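Local coordinates for protein putative phosphinothricin acetyltransferase YwnH (Bacillus subtilis, PDB 1VHS) that probably acetylates phosphinothricin with acetyl-CoA as the acetyl donor, which would inactivate this herbicidal antibiotic and give resistance to it, at residues T4-L7 against A8-R11; G47-E50 against S51-L54; L103-A106 against L107-A110. All coordinates share one frame; numbering follows the deposited sequence.

Contact 1. Residues T4-L7 against A8-R11; sequences TLRL and AEHR
The backbone oxygen of Leu7 is approached by Glu9 and Arg6 and by a water that ties it to Glu9. The water donates to Leu7 O at 2.6 Å and to Glu9 OE2 at 2.8 Å, closing a small bridge from the main chain to the carboxylate. Arg6 NH1 adds a weak bond to Leu7 O, 3.3 Å long and bent to 132°. Glu9 CG rests against Leu7 O at 3.6 Å. The Arg6 chain begins with CG wedged between its backbone N and carbonyl carbon (chi1 64°), then runs extended to NE, which brings NH1 to Leu7 O and Glu9. Arg6 and Glu9 cross at about a right angle, their flat ends turned 50° apart. Glu9 CG lies obliquely off the guanidinium, 3.6 Å from Arg6 NH1. The salt bridge from Arg6 NH1 to Glu9 OE1 is long at 3.6 Å; the oxygen stands well out of the guanidinium plane, and the attraction is one of charge without a directed N-H. The strongest polar partner of Arg6 is Glu58, which bridges to NE; Asp12 forms a further salt bridge with NH1. Asp12 also accepts from the backbone N of Glu9, so it ties the loop to the guanidinium. Thr4 and Arg6 make backbone bonds to the neighbouring strand 54-58. The arrangement belongs to the surface end of the first, outermost strand of the GNAT fold, where the chain leaves the sheet for helix 13-24.

Contact 2. Residues G47-E50 against S51-L54; sequences GHTE and SRPL
A type I beta turn, with Glu50 and Ser51 at its two corners, reverses the loop that leads from helix 42-46 into strand 54-58. It is joined from both ends: Thr49 N donates to Arg52 O at 2.9 Å (156°), from above the carbonyl plane, while Arg52 N returns only a weak bond to Thr49 O. Arg52 N also donates to Thr49 OG1 at 3.1 Å. This hydroxyl sits between the threonine's own N and carbonyl carbon (chi1 61°), and one N-H is thus shared by two oxygens of one residue. Arg52 bends at chi2 and folds its guanidinium back, so that Arg52 NH2 donates to Ser51 O at 2.6 Å; the acceptor lies in the guanidinium plane, and NH2 also reaches Leu113 O. Ahead of the turn, the His48 ring is held at both nitrogens, ND1 to Phe45 O and NE2 to the Ser69 hydroxyl, and Trp44 meets it edge-to-face. Arg52 O touches His48 CB at 3.3 Å and lies near the ring plane, at its edge. Over one face comes Leu54 CB in a CH-pi contact, 3.8 Å from the centroid of the His48 ring and 9° off its normal.

Contact 3. Residues L103-A106 against L107-A110; sequences LQEA and LRIA
Arg108 CB lies 3.6 Å from Glu105 O. The chain leaves extended and bends at chi3 (67°), which carries its end toward the Glu105 carboxylate. Arg108 CD passes Glu105 OE1 at 3.9 Å, and beyond it NE donates to that oxygen at 2.8 Å (159°). At the tip, Arg108 NH1 reaches the same Glu105 OE1 at 3.1 Å. The grip is side-on: NE meets the oxygen on its syn side but tilted out of the carboxylate plane, NH1 nearly along its C-O axis, and the oxygen lies in the guanidinium plane, with the carboxylate turned 35° from it. Glu105 has two conformers, and the salt bridge is that of one of them. Ile109 CG1 covers one guanidinium face near its rim, 3.7 Å above the plane. Leu103 CG packs on Leu107 CD1 at 4.0 Å beside His136, and Leu103 also touches Leu132 and Phe133 of helix 127-135. Ala106 and Ile109 lie against Phe70 of the sheet. Backbone bonds run from N to the O four residues earlier, as from Ala110 N to Ala106 O at 2.8 Å. This is helix 98-109 of the beta-alpha-beta unit in the GNAT fold, whose first turn includes part of the predicted acetyl-CoA site, Lys96 to Ser100.

In the fold
Contact 1 lies at the surface, whereas contacts 2 and 3 are partly buried. Contacts 1 and 2 meet where strands 4-7 and 54-58 run side by side: Ala8 N and Leu54 O form a probable hydrogen bond at 2.8 Å, and Leu7 CD2 packs on Pro53 CB. Contact 3 sits on the helix over the sheet and touches contact 1 only through Leu5 CD1 on Glu105 CB, 3.4 Å apart; contacts 2 and 3 stay about 6 Å apart at their nearest atoms. Chemistry follows place: a long charge pair and a water bridge at the strand's exit, a tight backbone turn with a ring contact in the loop, and regular helical bonding with one charged pair in contact 3.

Contact 1. Residues T4-L7 against A8-R11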
ATOM      1  N   THR A   4      15.092   2.170   6.600  1.00 29.99           N
ATOM      2  CA  THR A   4      14.865   1.498   7.873  1.00 27.22           C
ATOM      3  C   THR A   4      13.392   1.633   8.235  1.00 26.37           C
ATOM      4  O   THR A   4      12.865   2.742   8.304  1.00 25.44           O
ATOM      5  CB  THR A   4      15.710   2.124   9.000  1.00 29.19           C
ATOM      6  OG1 THR A   4      17.094   2.090   8.636  0.65 32.90           O
ATOM      7  CG2 THR A   4      15.510   1.358  10.294  0.65 31.98           C
ATOM      8  N   LEU A   5      12.737   0.505   8.476  1.00 23.59           N
ATOM      9  CA  LEU A   5      11.316   0.503   8.818  1.00 24.29           C
ATOM     10  C   LEU A   5      11.035   0.555  10.313  1.00 22.60           C
ATOM     11  O   LEU A   5      11.769  -0.023  11.115  1.00 23.71           O
ATOM     12  CB  LEU A   5      10.638  -0.746   8.250  1.00 27.52           C
ATOM     13  CG  LEU A   5      10.286  -0.781   6.762  1.00 31.54           C
ATOM     14  CD1 LEU A   5       9.802  -2.167   6.397  1.00 35.63           C
ATOM     15  CD2 LEU A   5       9.210   0.253   6.463  1.00 28.62           C
ATOM     16  N   ARG A   6       9.961   1.250  10.669  1.00 19.70           N
ATOM     17  CA  ARG A   6       9.512   1.366  12.051  1.00 18.67           C
ATOM     18  C   ARG A   6       8.013   1.656  12.042  1.00 18.64           C
ATOM     19  O   ARG A   6       7.473   2.118  11.038  1.00 16.48           O
ATOM     20  CB  ARG A   6      10.239   2.510  12.767  1.00 18.22           C
ATOM     21  CG  ARG A   6       9.953   3.877  12.182  1.00 19.11           C
ATOM     22  CD  ARG A   6      10.597   4.986  13.012  1.00 18.22           C
ATOM     23  NE  ARG A   6      10.482   6.298  12.372  1.00 18.62           N
ATOM     24  CZ  ARG A   6       9.380   7.045  12.353  1.00 16.91           C
ATOM     25  NH1 ARG A   6       8.268   6.625  12.942  1.00 15.95           N
ATOM     26  NH2 ARG A   6       9.391   8.220  11.739  1.00 15.36           N
ATOM     27  N   LEU A   7       7.340   1.374  13.154  1.00 15.27           N
ATOM     28  CA  LEU A   7       5.916   1.646  13.260  1.00 16.43           C
ATOM     29  C   LEU A   7       5.664   3.150  13.129  1.00 19.22           C
ATOM     30  O   LEU A   7       6.410   3.970  13.677  1.00 18.54           O
ATOM     31  CB  LEU A   7       5.383   1.147  14.605  1.00 16.10           C
ATOM     32  CG  LEU A   7       5.296  -0.373  14.769  1.00 17.49           C
ATOM     33  CD1 LEU A   7       5.171  -0.742  16.240  1.00 19.08           C
ATOM     34  CD2 LEU A   7       4.097  -0.892  13.977  1.00 17.95           C
ATOM     35  N   ALA A   8       4.620   3.513  12.393  1.00 14.82           N
ATOM     36  CA  ALA A   8       4.273   4.918  12.207  1.00 18.05           C
ATOM     37  C   ALA A   8       3.823   5.542  13.523  1.00 19.34           C
ATOM     38  O   ALA A   8       3.332   4.852  14.420  1.00 22.61           O
ATOM     39  CB  ALA A   8       3.155   5.056  11.161  1.00 18.96           C
ATOM     40  N   GLU A   9       3.990   6.856  13.618  1.00 21.44           N
ATOM     41  CA  GLU A   9       3.607   7.614  14.799  1.00 23.59           C
ATOM     42  C   GLU A   9       2.772   8.797  14.329  1.00 23.34           C
ATOM     43  O   GLU A   9       2.804   9.157  13.150  1.00 24.35           O
ATOM     44  CB  GLU A   9       4.864   8.101  15.525  1.00 24.27           C
ATOM     45  CG  GLU A   9       5.936   7.033  15.588  1.00 26.65           C
ATOM     46  CD  GLU A   9       7.200   7.487  16.284  1.00 26.88           C
ATOM     47  OE1 GLU A   9       7.717   8.580  15.959  1.00 25.14           O
ATOM     48  OE2 GLU A   9       7.684   6.733  17.149  1.00 28.55           O
ATOM     49  N   HIS A  10       2.040   9.412  15.247  1.00 25.68           N
ATOM     50  CA  HIS A  10       1.192  10.542  14.891  1.00 28.62           C
ATOM     51  C   HIS A  10       1.917  11.652  14.129  1.00 26.69           C
ATOM     52  O   HIS A  10       1.384  12.178  13.152  1.00 25.40           O
ATOM     53  CB  HIS A  10       0.527  11.122  16.142  1.00 34.20           C
ATOM     54  CG  HIS A  10      -0.515  12.155  15.842  1.00 40.89           C
ATOM     55  ND1 HIS A  10      -0.226  13.339  15.196  1.00 43.40           N
ATOM     56  CD2 HIS A  10      -1.847  12.172  16.080  1.00 45.11           C
ATOM     57  CE1 HIS A  10      -1.336  14.040  15.050  1.00 46.30           C
ATOM     58  NE2 HIS A  10      -2.334  13.355  15.578  1.00 48.13           N
ATOM     59  N   ARG A  11       3.127  12.007  14.560  1.00 25.16           N
ATOM     60  CA  ARG A  11       3.865  13.070  13.886  1.00 24.80           C
ATOM     61  C   ARG A  11       4.250  12.701  12.456  1.00 22.71           C
ATOM     62  O   ARG A  11       4.751  13.542  11.712  1.00 22.97           O
ATOM     63  CB  ARG A  11       5.119  13.463  14.688  1.00 27.94           C
ATOM     64  CG  ARG A  11       6.211  12.415  14.729  1.00 32.09           C
ATOM     65  CD  ARG A  11       7.189  12.692  15.870  1.00 33.99           C
ATOM     66  NE  ARG A  11       8.091  13.813  15.621  1.00 30.54           N
ATOM     67  CZ  ARG A  11       9.235  13.717  14.949  1.00 32.83           C
ATOM     68  NH1 ARG A  11       9.617  12.551  14.449  1.00 33.16           N
ATOM     69  NH2 ARG A  11      10.018  14.781  14.801  1.00 29.78           N
TER
HETATM   70  O   HOH W   1       7.746   4.198  15.869  1.00 23.48           O

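Contact 2. Residues G47-E50 against S51-L54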
ATOM      1  N   GLY A  47      -6.951   4.328  12.459  1.00 32.85           N
ATOM      2  CA  GLY A  47      -7.645   3.063  12.294  1.00 32.39           C
ATOM      3  C   GLY A  47      -6.741   1.842  12.328  1.00 31.62           C
ATOM      4  O   GLY A  47      -7.227   0.716  12.412  1.00 32.36           O
ATOM      5  N   HIS A  48      -5.429   2.047  12.258  1.00 28.63           N
ATOM      6  CA  HIS A  48      -4.508   0.918  12.293  1.00 27.94           C
ATOM      7  C   HIS A  48      -4.389   0.358  13.701  1.00 31.04           C
ATOM      8  O   HIS A  48      -4.594   1.069  14.684  1.00 32.52           O
ATOM      9  CB  HIS A  48      -3.132   1.321  11.763  1.00 23.72           C
ATOM     10  CG  HIS A  48      -3.129   1.649  10.304  1.00 21.61           C
ATOM     11  ND1 HIS A  48      -3.522   2.879   9.820  1.00 21.24           N
ATOM     12  CD2 HIS A  48      -2.845   0.889   9.220  1.00 19.71           C
ATOM     13  CE1 HIS A  48      -3.480   2.861   8.498  1.00 19.49           C
ATOM     14  NE2 HIS A  48      -3.073   1.666   8.110  1.00 19.27           N
ATOM     15  N   THR A  49      -4.057  -0.924  13.790  1.00 31.51           N
ATOM     16  CA  THR A  49      -3.935  -1.597  15.075  1.00 31.34           C
ATOM     17  C   THR A  49      -2.609  -2.318  15.196  1.00 32.60           C
ATOM     18  O   THR A  49      -1.775  -2.275  14.290  1.00 28.93           O
ATOM     19  CB  THR A  49      -5.047  -2.637  15.256  1.00 33.38           C
ATOM     20  OG1 THR A  49      -4.945  -3.621  14.220  1.00 26.75           O
ATOM     21  CG2 THR A  49      -6.414  -1.973  15.180  1.00 33.61           C
ATOM     22  N   GLU A  50      -2.428  -2.995  16.326  1.00 34.48           N
ATOM     23  CA  GLU A  50      -1.207  -3.739  16.585  1.00 34.07           C
ATOM     24  C   GLU A  50      -1.042  -4.896  15.605  1.00 29.29           C
ATOM     25  O   GLU A  50       0.080  -5.269  15.267  1.00 29.81           O
ATOM     26  CB  GLU A  50      -1.216  -4.267  18.021  1.00 38.84           C
ATOM     27  CG  GLU A  50       0.068  -4.962  18.427  1.00 43.96           C
ATOM     28  CD  GLU A  50       0.115  -5.270  19.910  1.00 47.87           C
ATOM     29  OE1 GLU A  50      -0.057  -4.326  20.711  1.00 48.06           O
ATOM     30  OE2 GLU A  50       0.327  -6.448  20.273  1.00 49.62           O
ATOM     31  N   SER A  51      -2.158  -5.457  15.149  1.00 27.78           N
ATOM     32  CA  SER A  51      -2.125  -6.573  14.203  1.00 26.42           C
ATOM     33  C   SER A  51      -2.214  -6.118  12.743  1.00 23.59           C
ATOM     34  O   SER A  51      -1.842  -6.860  11.836  1.00 22.90           O
ATOM     35  CB  SER A  51      -3.263  -7.560  14.501  1.00 27.81           C
ATOM     36  OG  SER A  51      -4.531  -6.987  14.226  1.00 36.67           O
ATOM     37  N   ARG A  52      -2.711  -4.903  12.522  1.00 20.93           N
ATOM     38  CA  ARG A  52      -2.842  -4.338  11.175  1.00 20.53           C
ATOM     39  C   ARG A  52      -2.243  -2.936  11.242  1.00 17.80           C
ATOM     40  O   ARG A  52      -2.949  -1.929  11.253  1.00 17.82           O
ATOM     41  CB  ARG A  52      -4.316  -4.291  10.776  1.00 18.14           C
ATOM     42  CG  ARG A  52      -4.960  -5.683  10.744  1.00 22.34           C
ATOM     43  CD  ARG A  52      -4.382  -6.536   9.618  1.00 24.38           C
ATOM     44  NE  ARG A  52      -4.947  -7.887   9.584  1.00 20.52           N
ATOM     45  CZ  ARG A  52      -4.495  -8.913  10.298  1.00 23.71           C
ATOM     46  NH1 ARG A  52      -5.084 -10.098  10.194  1.00 26.26           N
ATOM     47  NH2 ARG A  52      -3.452  -8.768  11.108  1.00 23.56           N
ATOM     48  N   PRO A  53      -0.911  -2.864  11.279  1.00 18.61           N
ATOM     49  CA  PRO A  53      -0.213  -1.585  11.367  1.00 19.53           C
ATOM     50  C   PRO A  53       0.196  -0.840  10.116  1.00 18.96           C
ATOM     51  O   PRO A  53       0.078  -1.321   8.987  1.00 16.60           O
ATOM     52  CB  PRO A  53       0.994  -1.932  12.226  1.00 21.66           C
ATOM     53  CG  PRO A  53       1.348  -3.302  11.726  1.00 25.61           C
ATOM     54  CD  PRO A  53       0.022  -3.994  11.448  1.00 18.73           C
ATOM     55  N   LEU A  54       0.672   0.372  10.367  1.00 16.95           N
ATOM     56  CA  LEU A  54       1.181   1.258   9.346  1.00 15.84           C
ATOM     57  C   LEU A  54       2.650   1.423   9.701  1.00 18.00           C
ATOM     58  O   LEU A  54       2.980   1.809  10.825  1.00 15.09           O
ATOM     59  CB  LEU A  54       0.484   2.619   9.410  1.00 17.65           C
ATOM     60  CG  LEU A  54       1.037   3.667   8.441  1.00 23.28           C
ATOM     61  CD1 LEU A  54       0.843   3.179   7.009  1.00 24.51           C
ATOM     62  CD2 LEU A  54       0.322   5.000   8.654  1.00 22.98           C
TER

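Contact 3. Residues L103-A106 against L107-A110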
ATOM      1  N   LEU A 103       8.193  -4.484  -0.410  1.00 17.26           N
ATOM      2  CA  LEU A 103       7.334  -5.659  -0.519  1.00 17.41           C
ATOM      3  C   LEU A 103       7.955  -6.820   0.241  1.00 17.95           C
ATOM      4  O   LEU A 103       7.263  -7.547   0.942  1.00 16.18           O
ATOM      5  CB  LEU A 103       7.108  -6.049  -1.986  1.00 16.69           C
ATOM      6  CG  LEU A 103       6.171  -7.245  -2.222  1.00 16.83           C
ATOM      7  CD1 LEU A 103       4.864  -7.070  -1.444  1.00 18.88           C
ATOM      8  CD2 LEU A 103       5.886  -7.382  -3.714  1.00 18.54           C
ATOM      9  N   GLN A 104       9.267  -6.990   0.110  1.00 19.62           N
ATOM     10  CA  GLN A 104       9.949  -8.071   0.811  1.00 20.50           C
ATOM     11  C   GLN A 104       9.730  -7.936   2.317  1.00 21.41           C
ATOM     12  O   GLN A 104       9.432  -8.916   2.993  1.00 22.41           O
ATOM     13  CB  GLN A 104      11.445  -8.058   0.480  1.00 26.13           C
ATOM     14  CG  GLN A 104      12.265  -9.075   1.262  1.00 33.80           C
ATOM     15  CD  GLN A 104      13.744  -9.000   0.933  1.00 38.96           C
ATOM     16  OE1 GLN A 104      14.162  -9.323  -0.180  1.00 40.69           O
ATOM     17  NE2 GLN A 104      14.546  -8.559   1.900  1.00 42.42           N
ATOM     18  N   GLU A 105       9.864  -6.717   2.840  1.00 22.82           N
ATOM     19  CA  GLU A 105       9.655  -6.484   4.267  1.00 22.13           C
ATOM     20  C   GLU A 105       8.199  -6.726   4.654  1.00 19.44           C
ATOM     21  O   GLU A 105       7.917  -7.298   5.702  1.00 18.74           O
ATOM     22  CB  GLU A 105      10.060  -5.057   4.643  1.00 24.33           C
ATOM     23  CG  GLU A 105      11.562  -4.823   4.608  1.00 29.16           C
ATOM     24  CD  GLU A 105      12.344  -6.007   5.167  0.65 32.57           C
ATOM     25  OE1 GLU A 105      12.171  -6.334   6.359  0.65 32.78           O
ATOM     26  OE2 GLU A 105      13.127  -6.621   4.409  0.65 38.70           O
ATOM     27  N   ALA A 106       7.273  -6.284   3.812  1.00 19.44           N
ATOM     28  CA  ALA A 106       5.859  -6.489   4.094  1.00 17.62           C
ATOM     29  C   ALA A 106       5.592  -7.987   4.227  1.00 16.11           C
ATOM     30  O   ALA A 106       4.884  -8.427   5.138  1.00 15.22           O
ATOM     31  CB  ALA A 106       5.000  -5.892   2.969  1.00 14.71           C
ATOM     32  N   LEU A 107       6.181  -8.769   3.327  1.00 15.72           N
ATOM     33  CA  LEU A 107       6.002 -10.217   3.329  1.00 15.49           C
ATOM     34  C   LEU A 107       6.662 -10.924   4.509  1.00 17.50           C
ATOM     35  O   LEU A 107       6.202 -11.979   4.942  1.00 19.14           O
ATOM     36  CB  LEU A 107       6.499 -10.811   2.003  1.00 17.13           C
ATOM     37  CG  LEU A 107       5.613 -10.503   0.785  1.00 19.01           C
ATOM     38  CD1 LEU A 107       6.329 -10.894  -0.506  1.00 17.81           C
ATOM     39  CD2 LEU A 107       4.297 -11.251   0.918  1.00 17.29           C
ATOM     40  N   ARG A 108       7.742 -10.353   5.027  1.00 18.71           N
ATOM     41  CA  ARG A 108       8.411 -10.935   6.183  1.00 19.54           C
ATOM     42  C   ARG A 108       7.522 -10.693   7.397  1.00 19.23           C
ATOM     43  O   ARG A 108       7.339 -11.565   8.248  1.00 22.92           O
ATOM     44  CB  ARG A 108       9.774 -10.264   6.405  1.00 20.12           C
ATOM     45  CG  ARG A 108      10.452 -10.652   7.718  1.00 30.34           C
ATOM     46  CD  ARG A 108      11.792  -9.936   7.906  1.00 30.47           C
ATOM     47  NE  ARG A 108      11.653  -8.491   8.089  1.00 37.17           N
ATOM     48  CZ  ARG A 108      11.203  -7.907   9.197  1.00 39.38           C
ATOM     49  NH1 ARG A 108      11.116  -6.585   9.263  1.00 42.03           N
ATOM     50  NH2 ARG A 108      10.843  -8.638  10.243  1.00 41.03           N
ATOM     51  N   ILE A 109       6.956  -9.496   7.455  1.00 18.52           N
ATOM     52  CA  ILE A 109       6.103  -9.088   8.560  1.00 20.39           C
ATOM     53  C   ILE A 109       4.729  -9.751   8.610  1.00 19.05           C
ATOM     54  O   ILE A 109       4.296 -10.206   9.665  1.00 19.49           O
ATOM     55  CB  ILE A 109       5.924  -7.554   8.539  1.00 20.93           C
ATOM     56  CG1 ILE A 109       7.244  -6.882   8.927  1.00 21.87           C
ATOM     57  CG2 ILE A 109       4.781  -7.132   9.452  1.00 21.13           C
ATOM     58  CD1 ILE A 109       7.205  -5.358   8.852  1.00 23.82           C
ATOM     59  N   ALA A 110       4.055  -9.818   7.466  1.00 18.31           N
ATOM     60  CA  ALA A 110       2.702 -10.373   7.381  1.00 18.82           C
ATOM     61  C   ALA A 110       2.394 -11.640   8.185  1.00 16.93           C
ATOM     62  O   ALA A 110       1.411 -11.681   8.920  1.00 18.82           O
ATOM     63  CB  ALA A 110       2.323 -10.578   5.911  1.00 17.43           C
TER